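Local atomic coordinates of TBC1 domain family member 22A (Homo sapiens, PDB entry 2QFZ), a protein that may act as a GTPase-activating protein for Rab-family GTPases through its all-helical TBC domain, and forms homodimers and binds 14-3-3 proteins. Residues E118-Q123 and P156-F161; E131-I136 and D152-F157; I139-S144 and D190-M195. All coordinates share one frame; numbering follows the deposited sequence.

Interaction 1: E118-Q123 and P156-F161; sequences EALILQ and PFFVVF
L120 meets V159 and F158 with its two terminal methyl groups, each of which takes one partner, and the contact is a compact example of how one branched side chain can join a short helix to a long one. The apolar contacts are of two kinds. The first is methyl against methyl: CD2 of L120 lies 3.5 Å from CG2 of V159, a close approach. V159 does not aim its CB straight at the leucine; its CG2, the branch set beside the backbone N, does the touching. The second is methyl against ring: CD1 of L120 comes to CE2 of F158 at 4.2 Å, near the plane of the ring and at its edge. The leucine reaches both because its CG stands anti to the backbone N (chi1 -179°), which carries the fork toward helix 150-162.

The polar contacts of Q123 do not involve residues 156-161. Q123, at the N-cap position of helix 124-140, sends NE2 back to O of A119 in a weak bond of 3.5 Å; its amide also bonds to V174 and V176, tying this turn to the loop between helices 150-162 and 181-200. Around the apolar part, the F158 ring meets F130 edge-to-face, and L120 also rests on V126. Since the two segments meet through carbon alone, their pairing depends on shape and burial within the TBC domain and carries no directional bond.

Interaction 2: E131-I136 and D152-F157; sequences ERILFI and DLVTPF
V154 faces helix 124-140 with both of its methyl groups, one for I133 and one for L134. From CB, which points toward that helix, the side chain divides at once. CG1, trans to the valine's own N (chi1 178°), goes to I133 and lies 4.1 Å from its CD1, the end of an isoleucine chain that also heads for this side. CG2 is set beside the backbone N and goes to L134, where it is 3.7 Å from CD2 and 3.8 Å from CG, with CD1 of L134 a little farther away. It thus sits against the fork of the leucine as a whole, although the CB of L134 does not point directly at the valine.

This is helix-to-helix packing in the helical bundle of the Rab-GAP TBC domain, between two helices that follow each other in the chain, with the CA atoms of L134 and V154 8.1 Å apart. Helix 150-162 is kinked just beyond the valine, where P156 has no N-H to give to the preceding turn. Other helices close in around the pair: V154 also touches M195 of helix 181-200, and I133 rests on Y85 of helix 74-91. D152, whose CB turns away from helix 124-140, forms a salt bridge with R256 and a hydrogen bond with N252.

Interaction 3: I139-S144 and D190-M195; sequences IRHPAS and DTYWCM
With chi1 at 175° the phenol of Y192 extends away from its own backbone N and out from helix 181-200 toward R140 and H141, while R140 is bent at chi3 (67°), with NE at the water that the hydroxyl shares. The tyrosine OH lies 3.6 Å from CD of R140, and the guanidinium and phenol planes stand 65° apart, with the oxygen near the guanidinium plane at its edge. The polar link runs through that water: it accepts from NE of R140 at 3.2 Å and pairs with OH of Y192 at 2.7 Å, lying in the plane of the phenol ring at its edge. H141 adds a looser neighbour: its CE1 is 4.2 Å from OH of Y192, which lies at the edge of the imidazole and near its plane.

In the all-helical TBC domain the contact joins the C-terminal end of helix 124-140, and the turn after it, to the middle of helix 181-200. H141 is held by its own side of the contact: ND1 bonds to O of W137, and the two rings are stacked. R140 has a cation-pi partner in F88 of helix 74-91, whose side chain also touches Y192. Nearer the helix axis, CD2 of Y192 sits 3.9 Å above the centre of the W193 ring.

Overall arrangement
Interactions 1 and 2 are buried and wholly apolar between their segments, whereas interaction 3 is only partly buried and uses a bridging water, with an exposed arginine on one side. The first two share helix 150-162, their segments overlapping at P156 and F157 while the touching residues lie about a turn apart, and they touch where L120 meets T155. Interactions 2 and 3 share helix 124-140, one along its length and the other at its end, and their centres lie about 8 Å apart. I136 packs on Y192 and F157 on C194, so that helix 181-200 continues the same core. Across the three contacts, methyl packing in the interior gives way to water-mediated polarity nearer the surface.

Interaction 1: E118-Q123 and P156-F161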
loop_
_atom_site.group_PDB
_atom_site.type_symbol
_atom_site.label_atom_id
_atom_site.label_comp_id
_atom_site.label_asym_id
_atom_site.label_seq_id
_atom_site.Cartn_x
_atom_site.Cartn_y
_atom_site.Cartn_z
ATOM N N GLU A 118 3.245 11.161 -11.847
ATOM C CA GLU A 118 4.035 11.325 -13.080
ATOM C C GLU A 118 5.366 12.096 -12.908
ATOM O O GLU A 118 6.355 11.780 -13.563
ATOM C CB GLU A 118 3.181 12.002 -14.166
ATOM N N ALA A 119 5.395 13.087 -12.032
ATOM C CA ALA A 119 6.621 13.862 -11.806
ATOM C C ALA A 119 7.762 12.979 -11.268
ATOM O O ALA A 119 8.905 13.148 -11.648
ATOM C CB ALA A 119 6.344 15.005 -10.859
ATOM N N LEU A 120 7.432 12.028 -10.392
ATOM C CA LEU A 120 8.421 11.085 -9.856
ATOM C C LEU A 120 8.858 10.057 -10.916
ATOM O O LEU A 120 10.055 9.892 -11.186
ATOM C CB LEU A 120 7.817 10.388 -8.624
ATOM C CG LEU A 120 8.629 9.369 -7.852
ATOM C CD1 LEU A 120 9.762 10.019 -7.089
ATOM C CD2 LEU A 120 7.665 8.640 -6.937
ATOM N N ILE A 121 7.871 9.398 -11.528
ATOM C CA ILE A 121 8.103 8.303 -12.469
ATOM C C ILE A 121 8.875 8.754 -13.693
ATOM O O ILE A 121 9.686 7.997 -14.237
ATOM C CB ILE A 121 6.752 7.644 -12.966
ATOM C CG1 ILE A 121 5.962 7.040 -11.804
ATOM C CG2 ILE A 121 7.022 6.546 -13.993
ATOM C CD1 ILE A 121 6.653 5.849 -11.149
ATOM N N LEU A 122 8.622 9.979 -14.142
ATOM C CA LEU A 122 9.278 10.486 -15.334
ATOM C C LEU A 122 10.775 10.745 -15.101
ATOM O O LEU A 122 11.527 10.837 -16.064
ATOM C CB LEU A 122 8.578 11.753 -15.837
ATOM C CG LEU A 122 7.214 11.497 -16.493
ATOM C CD1 LEU A 122 6.509 12.818 -16.775
ATOM C CD2 LEU A 122 7.382 10.660 -17.774
ATOM N N GLN A 123 11.202 10.855 -13.838
ATOM C CA GLN A 123 12.638 10.911 -13.530
ATOM C C GLN A 123 13.248 9.571 -13.947
ATOM O O GLN A 123 12.819 8.536 -13.461
ATOM C CB GLN A 123 12.880 11.222 -12.061
ATOM C CG GLN A 123 12.378 12.619 -11.645
ATOM C CD GLN A 123 12.599 12.925 -10.173
ATOM O OE1 GLN A 123 13.628 12.571 -9.606
ATOM N NE2 GLN A 123 11.633 13.599 -9.549
ATOM N N PRO A 156 4.762 3.675 -2.336
ATOM C CA PRO A 156 4.874 4.180 -0.987
ATOM C C PRO A 156 6.186 3.814 -0.255
ATOM O O PRO A 156 6.759 4.648 0.430
ATOM C CB PRO A 156 3.656 3.569 -0.303
ATOM C CG PRO A 156 2.739 3.270 -1.453
ATOM C CD PRO A 156 3.610 2.779 -2.470
ATOM N N PHE A 157 6.662 2.591 -0.400
ATOM C CA PHE A 157 7.951 2.231 0.199
ATOM C C PHE A 157 9.096 3.139 -0.361
ATOM O O PHE A 157 9.902 3.679 0.369
ATOM C CB PHE A 157 8.216 0.751 -0.041
ATOM C CG PHE A 157 7.252 -0.151 0.652
ATOM C CD1 PHE A 157 7.259 -0.246 2.029
ATOM C CD2 PHE A 157 6.338 -0.894 -0.053
ATOM C CE1 PHE A 157 6.381 -1.093 2.704
ATOM C CE2 PHE A 157 5.442 -1.743 0.624
ATOM C CZ PHE A 157 5.482 -1.846 1.994
ATOM N N PHE A 158 9.100 3.353 -1.656
ATOM C CA PHE A 158 10.210 4.024 -2.292
ATOM C C PHE A 158 10.210 5.491 -1.871
ATOM O O PHE A 158 11.248 6.034 -1.522
ATOM C CB PHE A 158 10.147 3.875 -3.828
ATOM C CG PHE A 158 11.198 4.680 -4.553
ATOM C CD1 PHE A 158 12.488 4.147 -4.762
ATOM C CD2 PHE A 158 10.921 5.982 -4.979
ATOM C CE1 PHE A 158 13.482 4.921 -5.431
ATOM C CE2 PHE A 158 11.894 6.766 -5.613
ATOM C CZ PHE A 158 13.170 6.230 -5.859
ATOM N N VAL A 159 9.033 6.124 -1.887
ATOM C CA VAL A 159 8.920 7.530 -1.532
ATOM C C VAL A 159 9.249 7.740 -0.055
ATOM O O VAL A 159 10.018 8.616 0.280
ATOM C CB VAL A 159 7.529 8.107 -1.922
ATOM C CG1 VAL A 159 7.263 9.407 -1.190
ATOM C CG2 VAL A 159 7.446 8.270 -3.445
ATOM N N VAL A 160 8.716 6.898 0.817
ATOM C CA VAL A 160 9.024 6.984 2.239
ATOM C C VAL A 160 10.543 6.855 2.459
ATOM O O VAL A 160 11.150 7.722 3.126
ATOM C CB VAL A 160 8.175 5.956 3.075
ATOM C CG1 VAL A 160 8.719 5.714 4.482
ATOM C CG2 VAL A 160 6.724 6.428 3.151
ATOM N N PHE A 161 11.154 5.818 1.870
ATOM C CA PHE A 161 12.569 5.552 2.077
ATOM C C PHE A 161 13.493 6.579 1.396
ATOM O O PHE A 161 14.464 6.986 1.995
ATOM C CB PHE A 161 12.968 4.119 1.675
ATOM C CG PHE A 161 12.213 3.038 2.392
ATOM C CD1 PHE A 161 11.643 3.240 3.645
ATOM C CD2 PHE A 161 12.116 1.772 1.826
ATOM C CE1 PHE A 161 10.945 2.205 4.299
ATOM C CE2 PHE A 161 11.420 0.738 2.482
ATOM C CZ PHE A 161 10.846 0.966 3.739
#

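Interaction 2: E131-I136 and D152-F157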
loop_
_atom_site.group_PDB
_atom_site.type_symbol
_atom_site.label_atom_id
_atom_site.label_comp_id
_atom_site.label_asym_id
_atom_site.label_seq_id
_atom_site.Cartn_x
_atom_site.Cartn_y
_atom_site.Cartn_z
ATOM N N GLU A 131 11.121 -0.781 -12.578
ATOM C CA GLU A 131 11.118 -1.964 -13.497
ATOM C C GLU A 131 11.939 -3.129 -12.988
ATOM O O GLU A 131 11.552 -4.314 -13.116
ATOM C CB GLU A 131 11.659 -1.566 -14.909
ATOM C CG GLU A 131 10.714 -0.693 -15.690
ATOM C CD GLU A 131 11.268 -0.190 -17.017
ATOM O OE1 GLU A 131 12.370 -0.621 -17.417
ATOM O OE2 GLU A 131 10.574 0.651 -17.668
ATOM N N ARG A 132 13.101 -2.803 -12.427
ATOM C CA ARG A 132 13.990 -3.828 -11.924
ATOM C C ARG A 132 13.436 -4.520 -10.697
ATOM O O ARG A 132 13.488 -5.758 -10.597
ATOM C CB ARG A 132 15.363 -3.228 -11.632
ATOM C CG ARG A 132 16.417 -4.275 -11.446
ATOM C CD ARG A 132 17.781 -3.701 -11.608
ATOM N NE ARG A 132 17.900 -2.413 -10.934
ATOM C CZ ARG A 132 18.903 -1.565 -11.078
ATOM N NH1 ARG A 132 19.947 -1.857 -11.877
ATOM N NH2 ARG A 132 18.885 -0.423 -10.384
ATOM N N ILE A 133 12.921 -3.752 -9.733
ATOM C CA ILE A 133 12.250 -4.357 -8.534
ATOM C C ILE A 133 11.104 -5.286 -8.959
ATOM O O ILE A 133 10.983 -6.425 -8.478
ATOM C CB ILE A 133 11.673 -3.270 -7.571
ATOM C CG1 ILE A 133 12.789 -2.550 -6.813
ATOM C CG2 ILE A 133 10.676 -3.890 -6.535
ATOM C CD1 ILE A 133 12.312 -1.260 -6.084
ATOM N N LEU A 134 10.265 -4.787 -9.875
ATOM C CA LEU A 134 9.070 -5.508 -10.321
ATOM C C LEU A 134 9.442 -6.746 -11.167
ATOM O O LEU A 134 8.918 -7.840 -10.959
ATOM C CB LEU A 134 8.107 -4.534 -11.070
ATOM C CG LEU A 134 7.371 -3.544 -10.159
ATOM C CD1 LEU A 134 6.735 -2.424 -10.941
ATOM C CD2 LEU A 134 6.352 -4.308 -9.321
ATOM N N PHE A 135 10.422 -6.606 -12.042
ATOM C CA PHE A 135 10.943 -7.758 -12.812
ATOM C C PHE A 135 11.552 -8.868 -11.908
ATOM O O PHE A 135 11.273 -10.079 -12.095
ATOM C CB PHE A 135 11.961 -7.266 -13.867
ATOM C CG PHE A 135 12.485 -8.350 -14.772
ATOM C CD1 PHE A 135 11.815 -8.685 -15.928
ATOM C CD2 PHE A 135 13.651 -9.024 -14.471
ATOM C CE1 PHE A 135 12.286 -9.710 -16.763
ATOM C CE2 PHE A 135 14.126 -10.053 -15.306
ATOM C CZ PHE A 135 13.438 -10.381 -16.451
ATOM N N ILE A 136 12.356 -8.477 -10.921
ATOM C CA ILE A 136 12.939 -9.469 -9.983
ATOM C C ILE A 136 11.860 -10.155 -9.125
ATOM O O ILE A 136 11.853 -11.388 -8.970
ATOM C CB ILE A 136 14.052 -8.830 -9.101
ATOM C CG1 ILE A 136 15.326 -8.611 -9.941
ATOM C CG2 ILE A 136 14.401 -9.687 -7.878
ATOM C CD1 ILE A 136 16.395 -7.781 -9.211
ATOM N N ASP A 152 2.010 -0.293 -8.414
ATOM C CA ASP A 152 1.624 0.765 -7.448
ATOM C C ASP A 152 2.145 0.504 -6.012
ATOM O O ASP A 152 2.508 1.437 -5.266
ATOM C CB ASP A 152 0.087 0.891 -7.355
ATOM C CG ASP A 152 -0.513 1.907 -8.338
ATOM O OD1 ASP A 152 0.215 2.792 -8.861
ATOM O OD2 ASP A 152 -1.756 1.830 -8.550
ATOM N N LEU A 153 2.172 -0.745 -5.614
ATOM C CA LEU A 153 2.610 -1.062 -4.258
ATOM C C LEU A 153 4.101 -0.753 -4.020
ATOM O O LEU A 153 4.536 -0.686 -2.871
ATOM C CB LEU A 153 2.250 -2.507 -3.899
ATOM C CG LEU A 153 0.810 -2.915 -4.204
ATOM C CD1 LEU A 153 0.586 -4.318 -3.761
ATOM C CD2 LEU A 153 -0.221 -2.026 -3.616
ATOM N N VAL A 154 4.873 -0.524 -5.093
ATOM C CA VAL A 154 6.274 -0.101 -4.968
ATOM C C VAL A 154 6.366 1.335 -4.427
ATOM O O VAL A 154 7.241 1.649 -3.640
ATOM C CB VAL A 154 7.039 -0.145 -6.352
ATOM C CG1 VAL A 154 8.508 0.362 -6.195
ATOM C CG2 VAL A 154 7.020 -1.541 -6.966
ATOM N N THR A 155 5.462 2.204 -4.879
ATOM C CA THR A 155 5.604 3.670 -4.682
ATOM C C THR A 155 5.655 4.162 -3.222
ATOM O O THR A 155 6.478 4.997 -2.895
ATOM C CB THR A 155 4.501 4.439 -5.485
ATOM O OG1 THR A 155 4.451 3.906 -6.816
ATOM C CG2 THR A 155 4.750 5.952 -5.520
ATOM N N PRO A 156 4.762 3.675 -2.336
ATOM C CA PRO A 156 4.874 4.180 -0.987
ATOM C C PRO A 156 6.186 3.814 -0.255
ATOM O O PRO A 156 6.759 4.648 0.430
ATOM C CB PRO A 156 3.656 3.569 -0.303
ATOM C CG PRO A 156 2.739 3.270 -1.453
ATOM C CD PRO A 156 3.610 2.779 -2.470
ATOM N N PHE A 157 6.662 2.591 -0.400
ATOM C CA PHE A 157 7.951 2.231 0.199
ATOM C C PHE A 157 9.096 3.139 -0.361
ATOM O O PHE A 157 9.902 3.679 0.369
ATOM C CB PHE A 157 8.216 0.751 -0.041
ATOM C CG PHE A 157 7.252 -0.151 0.652
ATOM C CD1 PHE A 157 7.259 -0.246 2.029
ATOM C CD2 PHE A 157 6.338 -0.894 -0.053
ATOM C CE1 PHE A 157 6.381 -1.093 2.704
ATOM C CE2 PHE A 157 5.442 -1.743 0.624
ATOM C CZ PHE A 157 5.482 -1.846 1.994
#

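Interaction 3: I139-S144 and D190-M195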
loop_
_atom_site.group_PDB
_atom_site.type_symbol
_atom_site.label_atom_id
_atom_site.label_comp_id
_atom_site.label_asym_id
_atom_site.label_seq_id
_atom_site.Cartn_x
_atom_site.Cartn_y
_atom_site.Cartn_z
ATOM N N ILE A 139 9.980 -12.811 -11.486
ATOM C CA ILE A 139 10.685 -14.068 -11.763
ATOM C C ILE A 139 10.846 -14.932 -10.488
ATOM O O ILE A 139 10.863 -16.136 -10.577
ATOM C CB ILE A 139 12.015 -13.860 -12.558
ATOM C CG1 ILE A 139 13.083 -13.211 -11.708
ATOM C CG2 ILE A 139 11.752 -13.008 -13.843
ATOM C CD1 ILE A 139 14.230 -12.604 -12.533
ATOM N N ARG A 140 10.926 -14.309 -9.311
ATOM C CA ARG A 140 10.998 -15.043 -8.056
ATOM C C ARG A 140 9.650 -15.498 -7.501
ATOM O O ARG A 140 9.594 -16.218 -6.494
ATOM C CB ARG A 140 11.794 -14.233 -7.008
ATOM C CG ARG A 140 13.241 -14.040 -7.467
ATOM C CD ARG A 140 14.141 -13.470 -6.425
ATOM N NE ARG A 140 14.322 -14.408 -5.337
ATOM C CZ ARG A 140 15.202 -15.410 -5.338
ATOM N NH1 ARG A 140 16.004 -15.625 -6.370
ATOM N NH2 ARG A 140 15.283 -16.202 -4.290
ATOM N N HIS A 141 8.558 -15.123 -8.164
ATOM C CA HIS A 141 7.231 -15.517 -7.710
ATOM C C HIS A 141 6.451 -15.987 -8.916
ATOM O O HIS A 141 5.569 -15.274 -9.420
ATOM C CB HIS A 141 6.572 -14.340 -6.991
ATOM C CG HIS A 141 7.280 -13.960 -5.738
ATOM N ND1 HIS A 141 8.386 -13.134 -5.741
ATOM C CD2 HIS A 141 7.098 -14.356 -4.457
ATOM C CE1 HIS A 141 8.838 -13.021 -4.505
ATOM N NE2 HIS A 141 8.086 -13.768 -3.713
ATOM N N PRO A 142 6.815 -17.182 -9.418
ATOM C CA PRO A 142 6.288 -17.648 -10.707
ATOM C C PRO A 142 4.805 -18.017 -10.703
ATOM O O PRO A 142 4.214 -18.071 -11.777
ATOM C CB PRO A 142 7.151 -18.881 -11.017
ATOM C CG PRO A 142 7.640 -19.376 -9.666
ATOM C CD PRO A 142 7.788 -18.133 -8.833
ATOM N N ALA A 143 4.219 -18.296 -9.536
ATOM C CA ALA A 143 2.746 -18.466 -9.457
ATOM C C ALA A 143 1.933 -17.183 -9.802
ATOM O O ALA A 143 0.768 -17.271 -10.188
ATOM C CB ALA A 143 2.340 -18.980 -8.121
ATOM N N SER A 144 2.556 -16.015 -9.659
ATOM C CA SER A 144 1.933 -14.727 -9.961
ATOM C C SER A 144 2.502 -14.124 -11.232
ATOM O O SER A 144 1.775 -13.744 -12.123
ATOM C CB SER A 144 2.216 -13.738 -8.833
ATOM O OG SER A 144 1.657 -14.164 -7.618
ATOM N N ASP A 190 15.836 -2.088 0.078
ATOM C CA ASP A 190 14.866 -1.881 1.176
ATOM C C ASP A 190 13.423 -1.918 0.633
ATOM O O ASP A 190 12.539 -2.595 1.170
ATOM C CB ASP A 190 15.155 -0.530 1.879
ATOM C CG ASP A 190 16.531 -0.502 2.623
ATOM O OD1 ASP A 190 17.299 -1.547 2.627
ATOM O OD2 ASP A 190 16.823 0.562 3.248
ATOM N N THR A 191 13.220 -1.232 -0.477
ATOM C CA THR A 191 11.908 -1.165 -1.137
ATOM C C THR A 191 11.452 -2.553 -1.597
ATOM O O THR A 191 10.278 -2.961 -1.345
ATOM C CB THR A 191 11.934 -0.173 -2.277
ATOM O OG1 THR A 191 12.255 1.106 -1.752
ATOM C CG2 THR A 191 10.566 -0.083 -3.010
ATOM N N TYR A 192 12.365 -3.310 -2.203
ATOM C CA TYR A 192 12.048 -4.710 -2.628
ATOM C C TYR A 192 11.641 -5.577 -1.437
ATOM O O TYR A 192 10.642 -6.294 -1.515
ATOM C CB TYR A 192 13.213 -5.358 -3.415
ATOM C CG TYR A 192 13.005 -6.821 -3.787
ATOM C CD1 TYR A 192 12.403 -7.190 -5.003
ATOM C CD2 TYR A 192 13.388 -7.835 -2.922
ATOM C CE1 TYR A 192 12.204 -8.500 -5.319
ATOM C CE2 TYR A 192 13.168 -9.160 -3.248
ATOM C CZ TYR A 192 12.581 -9.482 -4.439
ATOM O OH TYR A 192 12.394 -10.809 -4.747
ATOM N N TRP A 193 12.428 -5.571 -0.359
ATOM C CA TRP A 193 12.139 -6.492 0.743
ATOM C C TRP A 193 10.848 -6.153 1.473
ATOM O O TRP A 193 10.103 -7.040 1.859
ATOM C CB TRP A 193 13.319 -6.593 1.726
ATOM C CG TRP A 193 14.521 -7.298 1.155
ATOM C CD1 TRP A 193 15.743 -6.748 0.910
ATOM C CD2 TRP A 193 14.610 -8.672 0.729
ATOM N NE1 TRP A 193 16.587 -7.675 0.411
ATOM C CE2 TRP A 193 15.918 -8.868 0.265
ATOM C CE3 TRP A 193 13.712 -9.751 0.706
ATOM C CZ2 TRP A 193 16.372 -10.116 -0.235
ATOM C CZ3 TRP A 193 14.163 -11.003 0.219
ATOM C CH2 TRP A 193 15.479 -11.165 -0.241
ATOM N N CYS A 194 10.584 -4.875 1.650
ATOM C CA CYS A 194 9.379 -4.416 2.350
ATOM C C CYS A 194 8.120 -4.629 1.521
ATOM O O CYS A 194 7.133 -5.131 2.046
ATOM C CB CYS A 194 9.558 -2.967 2.816
ATOM S SG CYS A 194 10.691 -2.865 4.258
ATOM N N MET A 195 8.185 -4.322 0.231
ATOM C CA MET A 195 7.142 -4.722 -0.725
ATOM C C MET A 195 6.908 -6.232 -0.743
ATOM O O MET A 195 5.765 -6.668 -0.688
ATOM C CB MET A 195 7.455 -4.220 -2.134
ATOM C CG MET A 195 6.288 -4.236 -3.102
ATOM S SD MET A 195 6.761 -4.245 -4.867
ATOM C CE MET A 195 7.672 -5.836 -4.967
HETATM O O HOH W 1 12.676 -12.885 -2.997
#